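Local coordinates for probable transcriptional regulator, LysR family protein (Rhodococcus sp., PDB 2QL3) that probably binds DNA and regulates transcription as a LysR-type factor, this chain being its C-terminal substrate-binding domain, at residues V72-R77 and V182-A187; P13-T18 and I59-D64; T76-V81 and E176-S181; G5-G10 and R196-F201; N137-R142 and D161-G166. All blocks are in the same frame, centred on the assembly; numbering follows the deposited sequence.

Contact 1: residues V72-R77 and V182-A187; sequences VPLMTR and VAVVVA. With PO4 (phosphate ion), chain R.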
# COMPACT_ATOMS: atom_id res chain seq x y z
N VAL A 72 7.95 22.69 -7.59
CA VAL A 72 9.21 23.00 -6.91
C VAL A 72 9.73 21.63 -6.42
O VAL A 72 9.02 20.92 -5.72
CB VAL A 72 9.00 23.98 -5.70
CG1 VAL A 72 10.22 23.96 -4.78
CG2 VAL A 72 8.80 25.43 -6.12
N PRO A 73 10.99 21.28 -6.76
CA PRO A 73 11.49 19.97 -6.38
C PRO A 73 11.75 19.80 -4.89
O PRO A 73 12.24 20.70 -4.22
CB PRO A 73 12.75 19.81 -7.22
CG PRO A 73 13.23 21.18 -7.46
CD PRO A 73 11.98 22.07 -7.52
N LEU A 74 11.37 18.66 -4.35
CA LEU A 74 11.51 18.40 -2.92
C LEU A 74 12.72 17.50 -2.74
O LEU A 74 13.52 17.63 -1.79
CB LEU A 74 10.24 17.72 -2.44
CG LEU A 74 9.04 18.47 -1.85
CD1 LEU A 74 8.96 19.87 -2.25
CD2 LEU A 74 7.78 17.75 -2.23
N MSE A 75 12.87 16.59 -3.69
CA MSE A 75 13.91 15.57 -3.66
C MSE A 75 13.92 14.90 -5.03
O MSE A 75 12.98 15.07 -5.81
CB MSE A 75 13.73 14.54 -2.54
CG MSE A 75 12.29 13.97 -2.27
SE MSE A 75 12.36 12.05 -2.37
CE MSE A 75 13.15 11.58 -0.62
N THR A 76 15.02 14.20 -5.33
CA THR A 76 15.19 13.49 -6.57
C THR A 76 15.64 12.06 -6.21
O THR A 76 16.39 11.87 -5.26
CB THR A 76 16.27 14.13 -7.42
OG1 THR A 76 15.87 15.45 -7.78
CG2 THR A 76 16.43 13.38 -8.70
N ARG A 77 15.23 11.09 -6.97
CA ARG A 77 15.69 9.72 -6.70
C ARG A 77 15.86 8.97 -7.97
O ARG A 77 15.08 9.09 -8.90
CB ARG A 77 14.69 8.93 -5.83
CG ARG A 77 14.27 9.65 -4.55
CD ARG A 77 14.93 9.03 -3.36
NE ARG A 77 13.93 8.31 -2.58
CZ ARG A 77 14.19 7.31 -1.72
NH1 ARG A 77 15.45 6.90 -1.51
NH2 ARG A 77 13.18 6.74 -1.05
N VAL A 182 14.28 10.87 -10.96
CA VAL A 182 12.94 11.39 -10.97
C VAL A 182 12.79 12.28 -9.76
O VAL A 182 13.08 11.86 -8.63
CB VAL A 182 11.89 10.23 -10.93
CG1 VAL A 182 10.43 10.78 -10.85
CG2 VAL A 182 12.06 9.32 -12.13
N ALA A 183 12.34 13.49 -10.02
CA ALA A 183 12.02 14.45 -8.99
C ALA A 183 10.63 14.19 -8.43
O ALA A 183 9.68 13.90 -9.16
CB ALA A 183 12.12 15.87 -9.54
N VAL A 184 10.56 14.28 -7.11
CA VAL A 184 9.35 14.48 -6.39
C VAL A 184 9.21 16.00 -6.19
O VAL A 184 10.13 16.70 -5.68
CB VAL A 184 9.41 13.74 -5.08
CG1 VAL A 184 8.08 13.88 -4.27
CG2 VAL A 184 9.71 12.24 -5.34
N VAL A 185 8.05 16.52 -6.61
CA VAL A 185 7.74 17.95 -6.53
C VAL A 185 6.51 18.26 -5.65
O VAL A 185 5.64 17.41 -5.47
CB VAL A 185 7.54 18.52 -7.95
CG1 VAL A 185 8.84 18.33 -8.81
CG2 VAL A 185 6.29 17.86 -8.67
N VAL A 186 6.48 19.47 -5.08
CA VAL A 186 5.20 20.14 -4.71
C VAL A 186 4.63 20.89 -5.93
O VAL A 186 5.37 21.60 -6.63
CB VAL A 186 5.30 21.04 -3.44
CG1 VAL A 186 6.26 22.28 -3.66
CG2 VAL A 186 3.88 21.50 -2.97
N ALA A 187 3.36 20.69 -6.25
CA ALA A 187 2.80 21.30 -7.45
C ALA A 187 1.50 22.04 -7.19
O ALA A 187 0.78 21.75 -6.24
CB ALA A 187 2.61 20.20 -8.57
P PO4 R . 17.75 15.43 -3.17
O1 PO4 R . 19.06 15.71 -3.89
O2 PO4 R . 16.99 16.73 -2.99
O3 PO4 R . 16.99 14.47 -4.03
O4 PO4 R . 17.95 14.78 -1.81

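Contact 2: residues P13-T18 and I59-D64; sequences PALGPT and IVYDLD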
# COMPACT_ATOMS: atom_id res chain seq x y z
N PRO A 13 -0.56 7.59 -4.16
CA PRO A 13 -0.50 6.69 -2.98
C PRO A 13 0.88 6.23 -2.49
O PRO A 13 1.08 6.18 -1.29
CB PRO A 13 -1.42 5.50 -3.38
CG PRO A 13 -2.42 6.16 -4.38
CD PRO A 13 -1.52 7.12 -5.17
N ALA A 14 1.82 5.95 -3.40
CA ALA A 14 3.19 5.56 -3.06
C ALA A 14 3.99 6.65 -2.35
O ALA A 14 5.03 6.39 -1.75
CB ALA A 14 3.90 5.13 -4.33
N LEU A 15 3.51 7.87 -2.43
CA LEU A 15 4.13 9.00 -1.77
C LEU A 15 3.52 9.20 -0.38
O LEU A 15 4.12 9.87 0.48
CB LEU A 15 3.89 10.25 -2.63
CG LEU A 15 5.01 10.75 -3.55
CD1 LEU A 15 6.07 9.82 -3.84
CD2 LEU A 15 4.50 11.44 -4.82
N GLY A 16 2.31 8.68 -0.17
CA GLY A 16 1.63 8.79 1.12
C GLY A 16 2.41 8.35 2.35
O GLY A 16 2.42 9.07 3.32
N PRO A 17 3.04 7.14 2.35
CA PRO A 17 3.83 6.70 3.57
C PRO A 17 5.31 7.11 3.63
O PRO A 17 5.95 6.96 4.65
CB PRO A 17 3.75 5.17 3.52
CG PRO A 17 3.32 4.82 2.11
CD PRO A 17 2.95 6.06 1.34
N THR A 18 5.84 7.66 2.54
CA THR A 18 7.27 7.87 2.45
C THR A 18 7.59 9.34 2.66
O THR A 18 8.49 9.67 3.46
CB THR A 18 7.83 7.40 1.10
OG1 THR A 18 7.06 8.00 0.06
CG2 THR A 18 7.64 5.92 0.94
N ILE A 59 1.57 16.65 -4.00
CA ILE A 59 2.91 16.13 -3.91
C ILE A 59 2.97 14.98 -4.90
O ILE A 59 2.25 13.99 -4.76
CB ILE A 59 3.24 15.58 -2.52
CG1 ILE A 59 2.98 16.67 -1.44
CG2 ILE A 59 4.66 15.03 -2.48
CD1 ILE A 59 3.75 17.94 -1.61
N VAL A 60 3.80 15.12 -5.94
CA VAL A 60 3.78 14.16 -7.05
C VAL A 60 5.17 13.89 -7.61
O VAL A 60 6.09 14.67 -7.41
CB VAL A 60 2.87 14.63 -8.25
CG1 VAL A 60 1.44 14.57 -7.86
CG2 VAL A 60 3.22 16.04 -8.72
N TYR A 61 5.32 12.78 -8.34
CA TYR A 61 6.49 12.66 -9.19
C TYR A 61 6.35 13.59 -10.38
O TYR A 61 5.29 13.70 -10.98
CB TYR A 61 6.69 11.25 -9.71
CG TYR A 61 6.71 10.12 -8.71
CD1 TYR A 61 7.76 9.95 -7.82
CD2 TYR A 61 5.69 9.16 -8.72
CE1 TYR A 61 7.81 8.86 -6.96
CE2 TYR A 61 5.70 8.08 -7.82
CZ TYR A 61 6.78 7.94 -6.95
OH TYR A 61 6.83 6.87 -6.07
N ASP A 62 7.45 14.25 -10.76
CA ASP A 62 7.43 15.10 -11.95
C ASP A 62 7.66 14.19 -13.15
O ASP A 62 8.78 14.11 -13.70
CB ASP A 62 8.54 16.15 -11.83
CG ASP A 62 8.54 17.18 -12.95
OD1 ASP A 62 7.59 17.31 -13.77
OD2 ASP A 62 9.57 17.85 -13.01
N LEU A 63 6.59 13.46 -13.50
CA LEU A 63 6.46 12.62 -14.70
C LEU A 63 5.07 12.87 -15.32
O LEU A 63 4.03 12.78 -14.63
CB LEU A 63 6.60 11.11 -14.38
CG LEU A 63 7.92 10.63 -13.78
CD1 LEU A 63 7.84 9.24 -13.27
CD2 LEU A 63 9.06 10.77 -14.79
N ASP A 64 5.06 13.24 -16.60
CA ASP A 64 3.81 13.39 -17.37
C ASP A 64 2.82 14.45 -16.77
O ASP A 64 1.61 14.26 -16.80
CB ASP A 64 3.08 12.01 -17.52
CG ASP A 64 4.00 10.84 -18.05
OD1 ASP A 64 4.79 11.07 -18.97
OD2 ASP A 64 3.87 9.65 -17.58

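Contact 3: residues T76-V81 and E176-S181; sequences TREPMV and EPKPAS. With PO4 (phosphate ion), chain R.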
# COMPACT_ATOMS: atom_id res chain seq x y z
N THR A 76 15.02 14.20 -5.33
CA THR A 76 15.19 13.49 -6.57
C THR A 76 15.64 12.06 -6.21
O THR A 76 16.39 11.87 -5.26
CB THR A 76 16.27 14.13 -7.42
OG1 THR A 76 15.87 15.45 -7.78
CG2 THR A 76 16.43 13.38 -8.70
N ARG A 77 15.23 11.09 -6.97
CA ARG A 77 15.69 9.72 -6.70
C ARG A 77 15.86 8.97 -7.97
O ARG A 77 15.08 9.09 -8.90
CB ARG A 77 14.69 8.93 -5.83
CG ARG A 77 14.27 9.65 -4.55
CD ARG A 77 14.93 9.03 -3.36
NE ARG A 77 13.93 8.31 -2.58
CZ ARG A 77 14.19 7.31 -1.72
NH1 ARG A 77 15.45 6.90 -1.51
NH2 ARG A 77 13.18 6.74 -1.05
N GLU A 78 16.90 8.18 -7.97
CA GLU A 78 17.23 7.23 -9.01
C GLU A 78 16.33 5.99 -8.93
O GLU A 78 16.21 5.42 -7.86
CB GLU A 78 18.66 6.81 -8.73
CG GLU A 78 19.74 7.45 -9.54
CD GLU A 78 20.34 6.43 -10.50
OE1 GLU A 78 20.22 6.69 -11.73
OE2 GLU A 78 20.92 5.39 -10.05
N PRO A 79 15.72 5.55 -10.04
CA PRO A 79 15.13 4.18 -9.98
C PRO A 79 16.18 3.15 -9.58
O PRO A 79 17.36 3.28 -9.99
CB PRO A 79 14.69 3.89 -11.42
CG PRO A 79 14.71 5.24 -12.13
CD PRO A 79 15.53 6.22 -11.34
N MSE A 80 15.75 2.15 -8.79
CA MSE A 80 16.57 1.02 -8.33
C MSE A 80 15.90 -0.35 -8.56
O MSE A 80 14.68 -0.48 -8.64
CB MSE A 80 16.94 1.17 -6.85
CG MSE A 80 15.78 0.95 -5.87
SE MSE A 80 15.91 2.13 -4.26
CE MSE A 80 15.08 3.80 -4.88
N VAL A 81 16.74 -1.35 -8.74
CA VAL A 81 16.29 -2.72 -8.80
C VAL A 81 16.14 -3.26 -7.38
O VAL A 81 16.94 -2.90 -6.51
CB VAL A 81 17.26 -3.61 -9.70
CG1 VAL A 81 17.07 -5.06 -9.42
CG2 VAL A 81 16.90 -3.35 -11.15
N GLU A 176 24.64 1.25 -16.88
CA GLU A 176 24.74 1.01 -18.33
C GLU A 176 23.48 0.67 -19.09
O GLU A 176 23.31 -0.49 -19.50
CB GLU A 176 25.86 0.03 -18.70
CG GLU A 176 26.18 -1.01 -17.71
CD GLU A 176 27.67 -1.18 -17.54
OE1 GLU A 176 28.35 -1.51 -18.55
OE2 GLU A 176 28.15 -0.98 -16.39
N PRO A 177 22.62 1.69 -19.34
CA PRO A 177 22.85 3.05 -18.82
C PRO A 177 22.27 3.25 -17.43
O PRO A 177 21.40 2.50 -16.99
CB PRO A 177 22.09 3.94 -19.82
CG PRO A 177 20.85 3.09 -20.16
CD PRO A 177 21.39 1.63 -20.18
N LYS A 178 22.77 4.28 -16.75
CA LYS A 178 22.21 4.73 -15.50
C LYS A 178 20.83 5.33 -15.85
O LYS A 178 20.74 6.15 -16.76
CB LYS A 178 23.14 5.80 -14.90
CG LYS A 178 23.17 5.84 -13.41
CD LYS A 178 23.38 7.21 -12.84
CE LYS A 178 23.88 7.04 -11.42
NZ LYS A 178 23.78 8.28 -10.62
N PRO A 179 19.74 4.90 -15.19
CA PRO A 179 18.44 5.52 -15.41
C PRO A 179 18.30 6.97 -14.93
O PRO A 179 18.99 7.42 -14.03
CB PRO A 179 17.48 4.60 -14.66
CG PRO A 179 18.34 4.02 -13.58
CD PRO A 179 19.62 3.75 -14.28
N ALA A 180 17.43 7.70 -15.62
CA ALA A 180 17.13 9.11 -15.35
C ALA A 180 16.60 9.22 -13.91
O ALA A 180 15.83 8.34 -13.48
CB ALA A 180 16.06 9.62 -16.38
N SER A 181 17.07 10.19 -13.14
CA SER A 181 16.49 10.47 -11.82
C SER A 181 15.10 11.08 -11.98
O SER A 181 14.81 11.73 -12.99
CB SER A 181 17.37 11.42 -11.01
OG SER A 181 18.62 10.78 -10.84
P PO4 R . 17.75 15.43 -3.17
O1 PO4 R . 19.06 15.71 -3.89
O2 PO4 R . 16.99 16.73 -2.99
O3 PO4 R . 16.99 14.47 -4.03
O4 PO4 R . 17.95 14.78 -1.81

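Contact 4: residues G5-G10 and R196-F201; sequences GPIAVG and RVARAF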
# COMPACT_ATOMS: atom_id res chain seq x y z
N GLY A 5 -6.40 28.13 8.95
CA GLY A 5 -7.41 27.78 7.96
C GLY A 5 -7.06 26.50 7.19
O GLY A 5 -5.95 25.95 7.35
N PRO A 6 -8.01 26.03 6.36
CA PRO A 6 -7.91 24.70 5.69
C PRO A 6 -6.98 24.74 4.52
O PRO A 6 -6.98 25.72 3.79
CB PRO A 6 -9.34 24.46 5.20
CG PRO A 6 -9.89 25.88 4.97
CD PRO A 6 -9.26 26.72 6.03
N ILE A 7 -6.22 23.65 4.29
CA ILE A 7 -5.51 23.45 3.00
C ILE A 7 -5.78 22.03 2.56
O ILE A 7 -5.75 21.13 3.38
CB ILE A 7 -3.94 23.74 3.05
CG1 ILE A 7 -3.30 23.45 1.70
CG2 ILE A 7 -3.21 22.94 4.18
CD1 ILE A 7 -1.76 23.50 1.69
N ALA A 8 -6.09 21.85 1.30
CA ALA A 8 -6.22 20.49 0.70
C ALA A 8 -4.94 20.07 -0.04
O ALA A 8 -4.51 20.71 -1.00
CB ALA A 8 -7.47 20.34 -0.18
N VAL A 9 -4.33 19.02 0.49
CA VAL A 9 -3.08 18.44 -0.03
C VAL A 9 -3.32 17.05 -0.64
O VAL A 9 -3.82 16.11 0.02
CB VAL A 9 -2.00 18.32 1.06
CG1 VAL A 9 -0.66 17.78 0.43
CG2 VAL A 9 -1.77 19.65 1.80
N GLY A 10 -3.01 16.92 -1.91
CA GLY A 10 -3.17 15.60 -2.52
C GLY A 10 -1.82 14.97 -2.74
O GLY A 10 -0.78 15.69 -2.72
N ARG A 196 -3.21 31.95 1.59
CA ARG A 196 -2.13 32.25 2.47
C ARG A 196 -1.58 30.97 3.06
O ARG A 196 -0.35 30.82 3.19
CB ARG A 196 -2.57 33.18 3.59
CG ARG A 196 -3.28 34.40 3.10
CD ARG A 196 -3.06 35.62 3.94
NE ARG A 196 -1.73 36.15 3.75
CZ ARG A 196 -1.40 37.34 3.26
NH1 ARG A 196 -2.28 38.23 2.85
NH2 ARG A 196 -0.12 37.62 3.17
N VAL A 197 -2.48 30.04 3.38
CA VAL A 197 -2.07 28.77 3.99
C VAL A 197 -1.38 27.85 2.97
O VAL A 197 -0.44 27.16 3.33
CB VAL A 197 -3.25 27.96 4.66
CG1 VAL A 197 -3.76 28.66 5.87
CG2 VAL A 197 -4.41 27.82 3.71
N ALA A 198 -1.82 27.89 1.71
CA ALA A 198 -1.23 27.12 0.60
C ALA A 198 0.19 27.62 0.35
O ALA A 198 1.14 26.85 0.25
CB ALA A 198 -2.08 27.26 -0.68
N ARG A 199 0.33 28.94 0.26
CA ARG A 199 1.62 29.58 0.10
C ARG A 199 2.55 29.25 1.30
O ARG A 199 3.73 28.91 1.11
CB ARG A 199 1.40 31.08 -0.04
CG ARG A 199 2.21 31.63 -1.09
CD ARG A 199 1.49 32.76 -1.73
NE ARG A 199 2.13 34.02 -1.37
CZ ARG A 199 3.11 34.60 -2.06
NH1 ARG A 199 3.60 34.04 -3.17
NH2 ARG A 199 3.61 35.76 -1.64
N ALA A 200 2.02 29.32 2.51
CA ALA A 200 2.81 28.95 3.70
C ALA A 200 3.29 27.52 3.60
O ALA A 200 4.45 27.22 3.96
CB ALA A 200 2.07 29.21 5.04
N PHE A 201 2.41 26.64 3.07
CA PHE A 201 2.75 25.22 2.89
C PHE A 201 3.92 24.99 1.90
O PHE A 201 4.90 24.29 2.22
CB PHE A 201 1.53 24.38 2.49
CG PHE A 201 1.80 22.94 2.38
CD1 PHE A 201 1.65 22.13 3.48
CD2 PHE A 201 2.19 22.35 1.16
CE1 PHE A 201 1.87 20.76 3.42
CE2 PHE A 201 2.43 20.97 1.10
CZ PHE A 201 2.28 20.18 2.27

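Contact 5: residues N137-R142 and D161-G166; sequences NFETAR and DVTYEG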
# COMPACT_ATOMS: atom_id res chain seq x y z
N ASN A 137 -0.06 -1.81 -5.64
CA ASN A 137 0.30 -1.65 -4.23
C ASN A 137 1.81 -1.75 -4.00
O ASN A 137 2.39 -2.75 -4.31
CB ASN A 137 -0.41 -2.70 -3.40
CG ASN A 137 -0.31 -2.40 -1.89
OD1 ASN A 137 -0.04 -1.26 -1.48
ND2 ASN A 137 -0.52 -3.42 -1.08
N PHE A 138 2.43 -0.71 -3.49
CA PHE A 138 3.89 -0.66 -3.36
C PHE A 138 4.41 -1.79 -2.51
O PHE A 138 5.40 -2.42 -2.86
CB PHE A 138 4.29 0.69 -2.77
CG PHE A 138 5.71 1.06 -2.89
CD1 PHE A 138 6.15 1.88 -3.93
CD2 PHE A 138 6.61 0.75 -1.88
CE1 PHE A 138 7.50 2.31 -4.02
CE2 PHE A 138 7.94 1.16 -1.97
CZ PHE A 138 8.39 1.92 -3.05
N GLU A 139 3.77 -2.03 -1.38
CA GLU A 139 4.24 -3.09 -0.49
C GLU A 139 3.98 -4.47 -1.06
O GLU A 139 4.75 -5.38 -0.79
CB GLU A 139 3.59 -3.00 0.88
CG GLU A 139 4.19 -4.00 1.90
CD GLU A 139 5.71 -3.85 2.11
OE1 GLU A 139 6.34 -4.79 2.64
OE2 GLU A 139 6.31 -2.80 1.74
N THR A 140 2.92 -4.62 -1.84
CA THR A 140 2.74 -5.89 -2.50
C THR A 140 3.93 -6.19 -3.43
O THR A 140 4.41 -7.33 -3.49
CB THR A 140 1.39 -5.98 -3.23
OG1 THR A 140 0.33 -5.81 -2.27
CG2 THR A 140 1.26 -7.34 -3.96
N ALA A 141 4.43 -5.17 -4.13
CA ALA A 141 5.56 -5.37 -5.02
C ALA A 141 6.76 -5.79 -4.20
O ALA A 141 7.43 -6.73 -4.56
CB ALA A 141 5.88 -4.10 -5.82
N ARG A 142 7.07 -5.07 -3.13
CA ARG A 142 8.24 -5.40 -2.25
C ARG A 142 8.07 -6.74 -1.62
O ARG A 142 9.04 -7.54 -1.61
CB ARG A 142 8.41 -4.37 -1.12
CG ARG A 142 8.78 -3.00 -1.57
CD ARG A 142 8.88 -2.02 -0.37
NE ARG A 142 10.12 -2.23 0.38
CZ ARG A 142 10.21 -2.64 1.63
NH1 ARG A 142 11.41 -2.75 2.21
NH2 ARG A 142 9.13 -2.93 2.33
N ASP A 161 14.93 -2.39 5.04
CA ASP A 161 14.79 -3.29 3.87
C ASP A 161 14.06 -4.62 4.21
O ASP A 161 14.58 -5.72 3.96
CB ASP A 161 16.17 -3.65 3.28
CG ASP A 161 16.84 -2.48 2.51
OD1 ASP A 161 18.06 -2.64 2.23
OD2 ASP A 161 16.19 -1.46 2.14
N VAL A 162 12.85 -4.50 4.77
CA VAL A 162 12.10 -5.66 5.27
C VAL A 162 10.66 -5.47 4.81
O VAL A 162 10.18 -4.34 4.72
CB VAL A 162 12.22 -5.83 6.84
CG1 VAL A 162 11.42 -6.99 7.32
CG2 VAL A 162 13.70 -6.12 7.21
N THR A 163 10.01 -6.58 4.45
CA THR A 163 8.69 -6.56 3.93
C THR A 163 7.74 -6.88 5.06
O THR A 163 8.20 -7.18 6.19
CB THR A 163 8.49 -7.59 2.79
OG1 THR A 163 8.43 -8.91 3.36
CG2 THR A 163 9.62 -7.54 1.69
N TYR A 164 6.43 -6.85 4.78
CA TYR A 164 5.44 -7.20 5.82
C TYR A 164 5.53 -8.64 6.34
O TYR A 164 5.10 -8.91 7.44
CB TYR A 164 4.00 -6.97 5.32
CG TYR A 164 3.48 -5.52 5.27
CD1 TYR A 164 2.18 -5.25 4.81
CD2 TYR A 164 4.28 -4.43 5.67
CE1 TYR A 164 1.66 -3.95 4.80
CE2 TYR A 164 3.78 -3.12 5.65
CZ TYR A 164 2.47 -2.90 5.22
OH TYR A 164 1.98 -1.62 5.21
N GLU A 165 6.04 -9.57 5.54
CA GLU A 165 6.25 -10.93 6.01
C GLU A 165 7.55 -11.09 6.83
O GLU A 165 7.82 -12.18 7.33
CB GLU A 165 6.30 -11.92 4.87
CG GLU A 165 5.17 -11.84 3.92
CD GLU A 165 5.24 -12.93 2.86
OE1 GLU A 165 6.25 -12.99 2.13
OE2 GLU A 165 4.27 -13.73 2.79
N GLY A 166 8.32 -10.01 6.98
CA GLY A 166 9.59 -10.07 7.70
C GLY A 166 10.73 -10.59 6.85
O GLY A 166 11.70 -11.13 7.40
O HOH W 1 13.62 -0.85 1.66

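Contact 1: residues V72-R77 and V182-A187
Val72 to Arg77 pair with Val182 to Val186 as antiparallel strands, and a classic beta bulge interrupts them where Leu74 and Met75 both face Val184. The strands are neighbours in the mixed sheet of a periplasmic-binding-protein-like domain.

Backbone bonds carry the pairing. Val72 and Val186 exchange two of them, with Val72 N 3.0 Å from Val186 O, and at the far end Arg77 and Val182 do the same, Arg77 N lying 2.8 Å from Val182 O. At the bulge Val184 O takes a nearly straight bond from Leu74 N (2.7 Å, 170° at the hydrogen) and a weak one from Met75 N, while Val184 N returns a bond to Met75 O at 2.9 Å. CA-H...O contacts fill the intervals: Thr76 CA points at Val182 O, Ala183 CA at Met75 O and Val185 CA at Val72 O.

Pro73, Thr76, Val185 and Ala183 face one side of the sheet; Val72, Met75, Arg77, Val186, Val184 and Val182 face the other, where Val184 and Val182 also touch Tyr61. Apolar packing joins Val72 to Val186 and Pro73 to Val185. Leu74, the extra residue of the bulge, runs across Val186 and sets CD1 3.9 Å from Val186 CG1.

A phosphate ion, probably from the crystallisation liquor, sits at Thr76 N, but at a modelled distance too short to trust. Met75, a selenomethionine with CG wedged between its backbone N and carbonyl carbon (chi1 43°), bends to lie alongside Val184, its SE 4.0 Å from Val184 CG2.

Contact 2: residues P13-T18 and I59-D64
Leu15 turns toward strand 57-61 with both torsions away from staggered values (chi1 -100°, chi2 17°), while Tyr61 carries CG opposite its carbonyl carbon (chi1 -52°), which brings its ring back toward the loop. The two methyls of Leu15 divide the work. Leu15 CD1 lies 3.7 Å from Tyr61 CZ, and the two side chains cross obliquely; Leu15 CD2 presses on the strand backbone, 3.4 Å from Ile59 O and 3.6 Å from Val60 CA. Beside them Ala14 CB touches the phenol oxygen, 3.8 Å from Tyr61 OH. No hydrogen bond crosses this buried contact, so it rests on apolar fit. Within the loop, Thr18 OG1 donates to a lone pair of Ala14 O at 3.2 Å, closing back on the chain. Gln156 joins both sides from outside, bonding to Thr18 OG1 and weakly to Tyr61 OH.

In this periplasmic-binding-protein-like domain the loop after the first strand thus packs on a strand of the sheet, probably beside the interlobe cleft. It leads into helix 20-30, whose Leu20 and Met23 touch Ile59. Pro17 packs on Thr140 of the second subunit, strand 182-189 flanks strand 57-61, and Ser114 of helix 114-125 reaches Tyr61.

Contact 3: residues T76-V81 and E176-S181
Glu78 and Pro79 meet Lys178 to Ser181 where two antiparallel strands part company, at the hinge typical of the periplasmic-binding-protein fold, in which two chain crossings join the two lobes. The touching backbones run 138° apart, and Glu78 CA still lies 4.4 Å from Ser181 CA. One CA-H...O contact, from Ser181 CA to Arg77 O, continues the strand pairing a step further. Ser181, though exposed, lies close along this strand end, its backbone against Arg77 and Glu78 and its OG 3.7 Å from Glu78 CG.

The close-fitting part centres on two prolines and a carboxylate. The rings of Pro79 and Pro179 lie alongside each other and point opposite ways, with Pro79 CG 3.8 Å from Pro179 CB. Pro79 CD presses on the backbone, 3.0 Å from Ala180 O, a snug approach that a proline makes without offering any N-H. Pro179 also rests on Ile174, and Pro79 on His117 of helix 114-125, so both rings are buried. Glu78, bent at chi2 (-110°), lays its carboxylate against the loop, where Glu78 OE1 comes to 2.7 Å from Pro179 O. These are two acceptors with no hydrogen bond between them, and none crosses the contact anywhere.

The looser side faces solvent. Ala180 is exposed and turns its CB away. Lys178 lies roughly perpendicular to Glu78 and offers mainly its aliphatic chain: Lys178 CD is 3.4 Å from Glu78 OE1, whereas the charged Lys178 NZ stays 4.1 Å from Glu78 OE1, too far for a salt bridge.

Contact 4: residues G5-G10 and R196-F201
Gly5 to Gly10 belong to strand 5-11, over which helix 196-205 lies slantwise: the short axes of segments 5-10 and 196-201 approach to 8.0 Å with their directions 56° apart, and Ile7 CA and Ala198 CA come within 6.1 Å. Gly5 has a phi of 111°, where a side chain would jam against the preceding carbonyl oxygen and collide with Pro6 CD, so the position calls for glycine.

Ile7, Val9, Val197 and Phe201 make the apolar interface. Val197 straddles the start of the strand, Val197 CG1 3.8 Å from Gly5 O and Val197 CG2 only 3.3 Å from Pro6 O. Ile7 stands fully extended, with CG1 opposite its backbone N (chi1 178°), so that Ile7 CD1 reaches the root of Phe201, 3.5 Å from Phe201 CB, the two side chains nearly at right angles. Farther along, Val9 CG2 meets one face of the Phe201 ring in a CH-pi contact, 4.3 Å from the ring centroid and offset toward the rim. Replacing Phe201 by a serine would probably open a gap above Ile7 and Val9 and leave Val9 CG2 without the ring face it packs on.

Here the C-terminal helix closes over the first strand of the domain. Strands 34-40 and 57-61 flank that strand, lending Val36 and Val57 to the same apolar layer, and Phe27 of helix 20-30 meets the Phe201 ring edge-to-face.

Contact 5: residues N137-R142 and D161-G166
Glu139 and Arg142, one turn apart on helix 138-147, hold the loop of Asp161 to Gly166 with their side chains. From CB, Glu139 sends CG opposite its backbone N (chi1 -173°), and CG settles over the centre of the Tyr164 ring, 3.6 Å above it in a CH-pi contact. The chain then bends at chi2 and brings Glu139 CD to 3.9 Å from Tyr164 CD2, still on the same side of the ring as CG. At the tip Glu139 OE1 accepts from Tyr164 N at 3.0 Å on its anti side, somewhat out of the carboxylate plane. Glu139 OE2 uses its syn lone pair for the salt bridge with Arg142 NH2 (2.9 Å) and lies in the plane of the guanidinium group. OE2 also bonds to Tyr164 OH of the second subunit, and Tyr164 OH here makes the reciprocal bond to Glu139 of that subunit.

Arg142 grips the loop end-on. Arg142 NH1 and Arg142 NH2 both bond to Val162 O, at 3.2 and 3.0 Å, and both come from above the same face of that carbonyl. A water links Arg142 NH1 (3.0 Å) to Asp161 OD2, whose carboxylate is also salt-bridged to Arg157. A leucine in place of Arg142 would probably leave Val162 O without either donor and Glu139 OE2 without its positive mate.

Thr163 begins a type I turn to Gly166, and its OG1 accepts from Glu165 N in an ST turn. The helix N-terminus packs Phe138 on Leu154 of strand 152-154, and Val169 of strand 169-173 backs Arg142 and Thr163.

Contacts 1, 2 and 4 belong to one continuous sheet region: strand 57-61 of contact 2 is bonded to strand 182-189 of contact 1 (Val185 N to Val60 O, 2.8 Å) and to the first strand of contact 4 (Ile59 N to Gly10 O, 2.8 Å). Contact 3 extends contact 1 through the shared Thr76 and Arg77, their centres about 15 Å apart, and leads toward the other lobe. Contact 5 lies in that lobe, about 32 Å from contact 4 between centres, yet Phe138 touches Ala14 of contact 2. In LysR relatives effectors bind between the lobes, a cleft contact 2 probably borders; contacts 2 and 5 also reach the second subunit.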